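D-mannonate dehydratase (Streptococcus suis, PDB 3BDK) probably catalyses the dehydration of D-mannonate to 2-dehydro-3-deoxy-D-gluconate, a manganese- or iron(II)-dependent step of pentose and glucuronate interconversion. Local coordinates at residues V258-K266 with R288-F297; G236-N245 with M272-R281. One frame throughout, in Å; residues are numbered along the deposited sequence.

How the contacts relate
Both contacts lie in the C-terminal half of a xylose isomerase-like TIM barrel, their centres about 18 Å apart, and their segments alternate along the chain: 236-245, 258-266, 272-281, 288-297. Contact 2 pairs helices 237-245 and 269-278 on the outside of the barrel, flanking strand 252-257. Contact 1 lies past the C-terminal ends of strands 252-257 and 282-286, where the short helix 258-262 meets the hairpin of strands 290-293 and 296-299, close to the bound manganese and D-mannose. Y261 and V258 join the two, packing on G236, V240, M272 and T273. The wall of the barrel thus runs directly into the rim of its active site.

Contact 1. Residues V258-K266 with R288-F297; sequences VGSYASDPK and RNVTAGAWGF
The ring of F297 turns one face to S263, whose CB stands over it in a CH-pi contact, 3.8 Å from the ring centroid and 15° off the ring normal. S263 OG lies over the same face, 3.6 Å from F297 CD2, while F149 of the neighbouring strand 145-150 also meets the ring. At the other end of the contact, the R288 guanidinium has the backbone of G259 over one face and S260 OG at its edge. The R288 NH2 to S260 OG hydrogen bond is long and bent (3.2 Å, 132° at the hydrogen), hence weak. R288 reaches it by a chain that is extended as far as CD and then turns at chi3 (50°), bringing the planar end back against G259.

Between these flat groups strand 290-293 runs nearly parallel to helix 258-262. G259 is where the backbones come nearest, its CA 3.3 Å from R288 O. V290 pushes both methyls against the turn from G259 to S263, CG2 lying 3.6 Å from G259 O and also touching A262 CB. Farther along, A292 CB faces the carbonyls of A262 and S263, 3.4 Å from S263 O, and P265 closes the row against A292 and G293.

The R288 side chain, about 5 Å from both the manganese and the D-mannose, touches H331 of the sugar pocket and has a long, weak ion pair with E299. S260 in turn rests on D222, another pocket residue, so the contact joins the hairpin to the active-site rim. S263 OG also donates to G259 O at 2.6 Å, four residues back, a bond that holds the hydroxyl between V290 and F297. That buried carbonyl therefore gains a polar partner amid methyl groups.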
# COMPACT_ATOMS: atom_id res chain seq x y z
N VAL A 258 -7.33 -16.84 1.04
CA VAL A 258 -8.50 -16.45 0.27
C VAL A 258 -8.29 -16.50 -1.25
O VAL A 258 -9.24 -16.76 -1.99
CB VAL A 258 -9.06 -15.04 0.68
CG1 VAL A 258 -9.61 -15.07 2.07
CG2 VAL A 258 -8.02 -13.93 0.50
N GLY A 259 -7.06 -16.26 -1.71
CA GLY A 259 -6.72 -16.29 -3.11
C GLY A 259 -6.80 -17.68 -3.71
O GLY A 259 -7.32 -17.86 -4.83
N SER A 260 -6.28 -18.66 -2.98
CA SER A 260 -6.28 -20.05 -3.45
C SER A 260 -7.69 -20.53 -3.55
O SER A 260 -8.09 -21.06 -4.57
CB SER A 260 -5.47 -20.96 -2.52
OG SER A 260 -4.08 -20.91 -2.84
N TYR A 261 -8.46 -20.31 -2.49
CA TYR A 261 -9.86 -20.66 -2.48
C TYR A 261 -10.72 -19.92 -3.50
O TYR A 261 -11.62 -20.52 -4.08
CB TYR A 261 -10.46 -20.49 -1.09
CG TYR A 261 -10.06 -21.58 -0.12
CD1 TYR A 261 -9.50 -21.26 1.12
CD2 TYR A 261 -10.25 -22.92 -0.43
CE1 TYR A 261 -9.15 -22.26 2.02
CE2 TYR A 261 -9.89 -23.91 0.45
CZ TYR A 261 -9.34 -23.58 1.67
OH TYR A 261 -8.96 -24.60 2.54
N ALA A 262 -10.46 -18.63 -3.75
CA ALA A 262 -11.34 -17.89 -4.69
C ALA A 262 -11.06 -18.18 -6.15
O ALA A 262 -11.79 -17.76 -7.03
CB ALA A 262 -11.30 -16.39 -4.45
N SER A 263 -9.97 -18.90 -6.39
CA SER A 263 -9.56 -19.31 -7.74
C SER A 263 -10.59 -20.24 -8.33
O SER A 263 -10.72 -20.32 -9.53
CB SER A 263 -8.19 -19.97 -7.70
OG SER A 263 -7.26 -19.03 -7.19
N ASP A 264 -11.34 -20.91 -7.46
CA ASP A 264 -12.55 -21.59 -7.88
C ASP A 264 -13.82 -20.78 -7.55
O ASP A 264 -14.24 -20.72 -6.40
CB ASP A 264 -12.64 -22.97 -7.23
CG ASP A 264 -13.67 -23.86 -7.91
OD1 ASP A 264 -14.82 -23.42 -8.13
OD2 ASP A 264 -13.32 -25.01 -8.26
N PRO A 265 -14.47 -20.21 -8.58
CA PRO A 265 -15.75 -19.46 -8.45
C PRO A 265 -16.83 -20.12 -7.58
O PRO A 265 -17.72 -19.45 -7.07
CB PRO A 265 -16.26 -19.43 -9.89
CG PRO A 265 -14.99 -19.42 -10.73
CD PRO A 265 -14.01 -20.29 -9.97
N LYS A 266 -16.80 -21.44 -7.43
CA LYS A 266 -17.84 -22.12 -6.70
C LYS A 266 -17.68 -21.80 -5.23
O LYS A 266 -18.62 -21.98 -4.45
CB LYS A 266 -17.79 -23.63 -6.91
CG LYS A 266 -16.68 -24.35 -6.09
CD LYS A 266 -17.14 -25.69 -5.44
CE LYS A 266 -15.95 -26.51 -4.92
NZ LYS A 266 -15.35 -26.05 -3.62
N ARG A 288 -4.17 -12.85 -0.66
CA ARG A 288 -3.87 -12.55 -2.06
C ARG A 288 -5.14 -12.48 -2.89
O ARG A 288 -6.15 -13.10 -2.55
CB ARG A 288 -2.92 -13.60 -2.64
CG ARG A 288 -3.01 -13.76 -4.15
CD ARG A 288 -2.00 -14.77 -4.66
NE ARG A 288 -2.04 -16.02 -3.91
CZ ARG A 288 -2.57 -17.15 -4.36
NH1 ARG A 288 -3.12 -17.18 -5.57
NH2 ARG A 288 -2.56 -18.24 -3.61
N ASN A 289 -5.09 -11.73 -3.99
CA ASN A 289 -6.27 -11.47 -4.80
C ASN A 289 -6.18 -12.11 -6.18
O ASN A 289 -5.14 -12.06 -6.83
CB ASN A 289 -6.51 -9.96 -4.93
CG ASN A 289 -7.96 -9.62 -5.20
OD1 ASN A 289 -8.81 -10.51 -5.30
ND2 ASN A 289 -8.25 -8.33 -5.31
N VAL A 290 -7.28 -12.71 -6.62
CA VAL A 290 -7.35 -13.30 -7.95
C VAL A 290 -8.64 -12.92 -8.66
O VAL A 290 -9.61 -12.52 -8.02
CB VAL A 290 -7.24 -14.84 -7.89
CG1 VAL A 290 -5.97 -15.25 -7.16
CG2 VAL A 290 -8.46 -15.44 -7.22
N THR A 291 -8.65 -13.05 -9.98
CA THR A 291 -9.90 -13.05 -10.74
C THR A 291 -10.03 -14.42 -11.41
O THR A 291 -9.02 -15.05 -11.72
CB THR A 291 -9.94 -11.91 -11.75
OG1 THR A 291 -11.21 -11.90 -12.41
CG2 THR A 291 -8.84 -12.04 -12.76
N ALA A 292 -11.25 -14.92 -11.59
CA ALA A 292 -11.40 -16.35 -11.87
C ALA A 292 -12.61 -16.63 -12.74
O ALA A 292 -13.54 -15.86 -12.77
CB ALA A 292 -11.48 -17.14 -10.57
N GLY A 293 -12.57 -17.75 -13.46
CA GLY A 293 -13.73 -18.22 -14.19
C GLY A 293 -13.70 -19.73 -14.41
O GLY A 293 -12.90 -20.48 -13.80
N ALA A 294 -14.59 -20.19 -15.29
CA ALA A 294 -14.47 -21.54 -15.78
C ALA A 294 -13.13 -21.68 -16.56
O ALA A 294 -12.62 -22.79 -16.72
CB ALA A 294 -15.65 -21.89 -16.64
N TRP A 295 -12.57 -20.54 -16.99
CA TRP A 295 -11.32 -20.47 -17.77
C TRP A 295 -10.04 -20.64 -16.95
O TRP A 295 -8.93 -20.72 -17.50
CB TRP A 295 -11.25 -19.14 -18.53
CG TRP A 295 -11.31 -17.90 -17.62
CD1 TRP A 295 -12.44 -17.24 -17.19
CD2 TRP A 295 -10.20 -17.20 -17.03
NE1 TRP A 295 -12.09 -16.20 -16.37
CE2 TRP A 295 -10.73 -16.15 -16.26
CE3 TRP A 295 -8.82 -17.37 -17.08
CZ2 TRP A 295 -9.92 -15.25 -15.57
CZ3 TRP A 295 -8.02 -16.49 -16.37
CH2 TRP A 295 -8.57 -15.44 -15.63
N GLY A 296 -10.16 -20.68 -15.63
CA GLY A 296 -8.99 -20.65 -14.77
C GLY A 296 -8.98 -19.38 -13.96
O GLY A 296 -10.02 -18.94 -13.44
N PHE A 297 -7.81 -18.76 -13.83
CA PHE A 297 -7.67 -17.63 -12.92
C PHE A 297 -6.36 -16.90 -13.10
O PHE A 297 -5.39 -17.45 -13.64
CB PHE A 297 -7.82 -18.07 -11.46
CG PHE A 297 -6.74 -19.00 -10.99
CD1 PHE A 297 -6.88 -20.36 -11.12
CD2 PHE A 297 -5.60 -18.50 -10.39
CE1 PHE A 297 -5.88 -21.23 -10.67
CE2 PHE A 297 -4.58 -19.37 -9.95
CZ PHE A 297 -4.74 -20.74 -10.10

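Contact 2. Residues G236-N245 with M272-R281; sequences GQEAVERFLN and MTEYALKRNR
Two neighbouring outer helices of the TIM barrel, 237-245 and 269-278, run side by side, joined in sequence through strand 252-257 in the repeating beta-alpha order of the fold; 237-245 and 272-278, the later part of the second helix, lie at 14°. Y275 is the knob of a knobs-into-holes contact, seated among Q237, V240, E241 and L244. The Q237 amide stands nearly perpendicular to the ring (planes 80° apart) and directs NE2 onto one face, 3.2 Å above the plane. V240 CG1 meets the ring edge 4.0 Å from Y275 CE2, and E241 CG comes within 3.3 Å of Y275 OH. Q237 NE2 also donates to E241 OE2, almost in its own amide plane, while Q237 OE1 lies against M272 CG.

Toward the C-terminal end of the helices, R279 grips N245 end-on: NH2 and NH1 both donate to N245 OD1, at 2.9 and 3.0 Å. NH2 gives a straight bond to Y275 OH as well (2.9 Å, 172°), and L244 CB lies over one guanidinium face. L244 CG packs at 3.6 Å on CG of R281, whose N closes the Schellman motif at the end of helix 269-278.

NH1 additionally forms a salt bridge with D248. Polar bonds to three residues thus hold the guanidinium plane in place, its charge probably balanced largely by D248, and R279 bridges Y275 OH, on its own side, to N245 OD1 of helix 237-245.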
# COMPACT_ATOMS: atom_id res chain seq x y z
N GLY A 236 -12.27 -26.61 -0.56
CA GLY A 236 -13.48 -25.83 -0.25
C GLY A 236 -14.10 -26.01 1.14
O GLY A 236 -13.54 -26.67 2.02
N GLN A 237 -15.29 -25.44 1.33
CA GLN A 237 -15.98 -25.42 2.63
C GLN A 237 -16.12 -26.79 3.28
O GLN A 237 -15.84 -26.93 4.46
CB GLN A 237 -17.37 -24.76 2.51
CG GLN A 237 -18.20 -24.74 3.82
CD GLN A 237 -17.46 -24.12 5.02
OE1 GLN A 237 -16.64 -23.21 4.87
NE2 GLN A 237 -17.77 -24.61 6.22
N GLU A 238 -16.56 -27.79 2.49
CA GLU A 238 -16.63 -29.19 2.93
C GLU A 238 -15.34 -29.71 3.49
O GLU A 238 -15.30 -30.27 4.59
CB GLU A 238 -17.01 -30.10 1.77
CG GLU A 238 -18.35 -30.72 1.88
CD GLU A 238 -19.44 -29.69 1.81
OE1 GLU A 238 -19.75 -29.06 2.85
OE2 GLU A 238 -19.98 -29.53 0.69
N ALA A 239 -14.29 -29.57 2.69
CA ALA A 239 -12.97 -30.04 3.04
C ALA A 239 -12.61 -29.44 4.40
O ALA A 239 -12.20 -30.16 5.31
CB ALA A 239 -11.95 -29.65 1.96
N VAL A 240 -12.78 -28.13 4.52
CA VAL A 240 -12.54 -27.43 5.78
C VAL A 240 -13.20 -28.12 6.98
O VAL A 240 -12.50 -28.53 7.93
CB VAL A 240 -12.94 -25.91 5.69
CG1 VAL A 240 -12.97 -25.26 7.06
CG2 VAL A 240 -11.98 -25.19 4.80
N GLU A 241 -14.52 -28.26 6.95
CA GLU A 241 -15.23 -28.89 8.06
C GLU A 241 -14.59 -30.25 8.35
O GLU A 241 -14.18 -30.52 9.49
CB GLU A 241 -16.73 -29.02 7.77
CG GLU A 241 -17.47 -27.71 7.73
CD GLU A 241 -18.96 -27.88 7.64
OE1 GLU A 241 -19.50 -28.71 8.41
OE2 GLU A 241 -19.60 -27.16 6.82
N ARG A 242 -14.44 -31.07 7.31
CA ARG A 242 -13.82 -32.38 7.47
C ARG A 242 -12.41 -32.30 8.07
O ARG A 242 -12.06 -33.13 8.91
CB ARG A 242 -13.77 -33.14 6.14
CG ARG A 242 -13.90 -34.64 6.34
CD ARG A 242 -12.78 -35.44 5.66
NE ARG A 242 -13.23 -36.16 4.47
CZ ARG A 242 -13.13 -37.48 4.31
NH1 ARG A 242 -12.56 -38.23 5.25
NH2 ARG A 242 -13.57 -38.04 3.20
N PHE A 243 -11.62 -31.32 7.63
CA PHE A 243 -10.21 -31.28 8.02
C PHE A 243 -10.09 -30.90 9.48
O PHE A 243 -9.32 -31.49 10.25
CB PHE A 243 -9.40 -30.30 7.19
CG PHE A 243 -7.98 -30.16 7.69
CD1 PHE A 243 -7.00 -31.05 7.27
CD2 PHE A 243 -7.65 -29.17 8.61
CE1 PHE A 243 -5.70 -30.94 7.74
CE2 PHE A 243 -6.37 -29.05 9.08
CZ PHE A 243 -5.39 -29.93 8.65
N LEU A 244 -10.85 -29.88 9.85
CA LEU A 244 -10.95 -29.50 11.22
C LEU A 244 -11.25 -30.78 12.01
O LEU A 244 -10.51 -31.11 12.94
CB LEU A 244 -11.98 -28.38 11.39
CG LEU A 244 -11.44 -26.92 11.35
CD1 LEU A 244 -10.08 -26.73 10.65
CD2 LEU A 244 -12.45 -25.87 10.83
N ASN A 245 -12.27 -31.53 11.58
CA ASN A 245 -12.77 -32.66 12.37
C ASN A 245 -11.85 -33.86 12.53
O ASN A 245 -12.10 -34.71 13.39
CB ASN A 245 -14.16 -33.08 11.89
CG ASN A 245 -15.20 -31.98 12.07
OD1 ASN A 245 -14.93 -30.94 12.69
ND2 ASN A 245 -16.38 -32.19 11.52
N MET A 272 -16.47 -18.77 3.92
CA MET A 272 -15.49 -19.73 4.37
C MET A 272 -14.62 -19.14 5.49
O MET A 272 -14.28 -19.82 6.49
CB MET A 272 -14.61 -20.17 3.21
CG MET A 272 -15.10 -21.42 2.53
SD MET A 272 -13.78 -22.07 1.50
CE MET A 272 -14.00 -21.03 0.08
N THR A 273 -14.26 -17.88 5.30
CA THR A 273 -13.52 -17.12 6.27
C THR A 273 -14.32 -17.05 7.57
O THR A 273 -13.83 -17.50 8.60
CB THR A 273 -13.14 -15.76 5.68
OG1 THR A 273 -12.18 -15.99 4.65
CG2 THR A 273 -12.54 -14.83 6.73
N GLU A 274 -15.56 -16.56 7.52
CA GLU A 274 -16.38 -16.49 8.73
C GLU A 274 -16.58 -17.85 9.41
O GLU A 274 -16.23 -18.02 10.60
CB GLU A 274 -17.72 -15.80 8.46
CG GLU A 274 -18.56 -15.61 9.71
CD GLU A 274 -19.56 -14.47 9.58
OE1 GLU A 274 -20.16 -14.25 8.49
OE2 GLU A 274 -19.75 -13.77 10.61
N TYR A 275 -17.11 -18.84 8.69
CA TYR A 275 -17.25 -20.17 9.26
C TYR A 275 -16.06 -20.56 10.14
O TYR A 275 -16.24 -20.96 11.29
CB TYR A 275 -17.49 -21.27 8.19
CG TYR A 275 -17.40 -22.64 8.82
CD1 TYR A 275 -18.48 -23.19 9.51
CD2 TYR A 275 -16.20 -23.35 8.79
CE1 TYR A 275 -18.38 -24.43 10.15
CE2 TYR A 275 -16.08 -24.60 9.42
CZ TYR A 275 -17.18 -25.13 10.09
OH TYR A 275 -17.04 -26.37 10.71
N ALA A 276 -14.85 -20.43 9.59
CA ALA A 276 -13.63 -20.93 10.23
C ALA A 276 -13.22 -20.10 11.42
O ALA A 276 -12.58 -20.60 12.34
CB ALA A 276 -12.52 -20.97 9.23
N LEU A 277 -13.59 -18.82 11.38
CA LEU A 277 -13.37 -17.92 12.51
C LEU A 277 -14.25 -18.32 13.70
O LEU A 277 -13.75 -18.42 14.81
CB LEU A 277 -13.61 -16.45 12.13
CG LEU A 277 -12.62 -15.71 11.23
CD1 LEU A 277 -13.25 -14.41 10.81
CD2 LEU A 277 -11.25 -15.48 11.86
N LYS A 278 -15.54 -18.55 13.46
CA LYS A 278 -16.47 -18.99 14.52
C LYS A 278 -15.97 -20.26 15.20
O LYS A 278 -16.33 -20.53 16.33
CB LYS A 278 -17.86 -19.25 13.97
CG LYS A 278 -18.63 -18.02 13.56
CD LYS A 278 -20.06 -18.36 13.12
CE LYS A 278 -20.97 -17.14 13.26
NZ LYS A 278 -22.39 -17.31 12.78
N ARG A 279 -15.14 -21.03 14.51
CA ARG A 279 -14.59 -22.22 15.14
C ARG A 279 -13.21 -22.00 15.75
O ARG A 279 -12.59 -22.95 16.22
CB ARG A 279 -14.57 -23.40 14.15
CG ARG A 279 -15.95 -24.01 13.94
CD ARG A 279 -15.86 -25.35 13.25
NE ARG A 279 -15.20 -26.39 14.05
CZ ARG A 279 -15.04 -27.65 13.66
NH1 ARG A 279 -14.43 -28.51 14.45
NH2 ARG A 279 -15.48 -28.06 12.47
N ASN A 280 -12.74 -20.75 15.76
CA ASN A 280 -11.40 -20.41 16.22
C ASN A 280 -10.34 -21.26 15.50
O ASN A 280 -9.47 -21.88 16.12
CB ASN A 280 -11.27 -20.54 17.76
CG ASN A 280 -10.00 -19.87 18.32
OD1 ASN A 280 -9.83 -18.65 18.20
ND2 ASN A 280 -9.10 -20.67 18.91
N ARG A 281 -10.42 -21.28 14.17
CA ARG A 281 -9.58 -22.22 13.44
C ARG A 281 -8.70 -21.59 12.35
O ARG A 281 -8.10 -22.30 11.55
CB ARG A 281 -10.43 -23.39 12.90
CG ARG A 281 -10.82 -24.45 13.96
CD ARG A 281 -9.59 -24.87 14.79
NE ARG A 281 -9.85 -25.94 15.76
CZ ARG A 281 -10.60 -25.81 16.85
NH1 ARG A 281 -11.19 -24.66 17.14
NH2 ARG A 281 -10.75 -26.85 17.67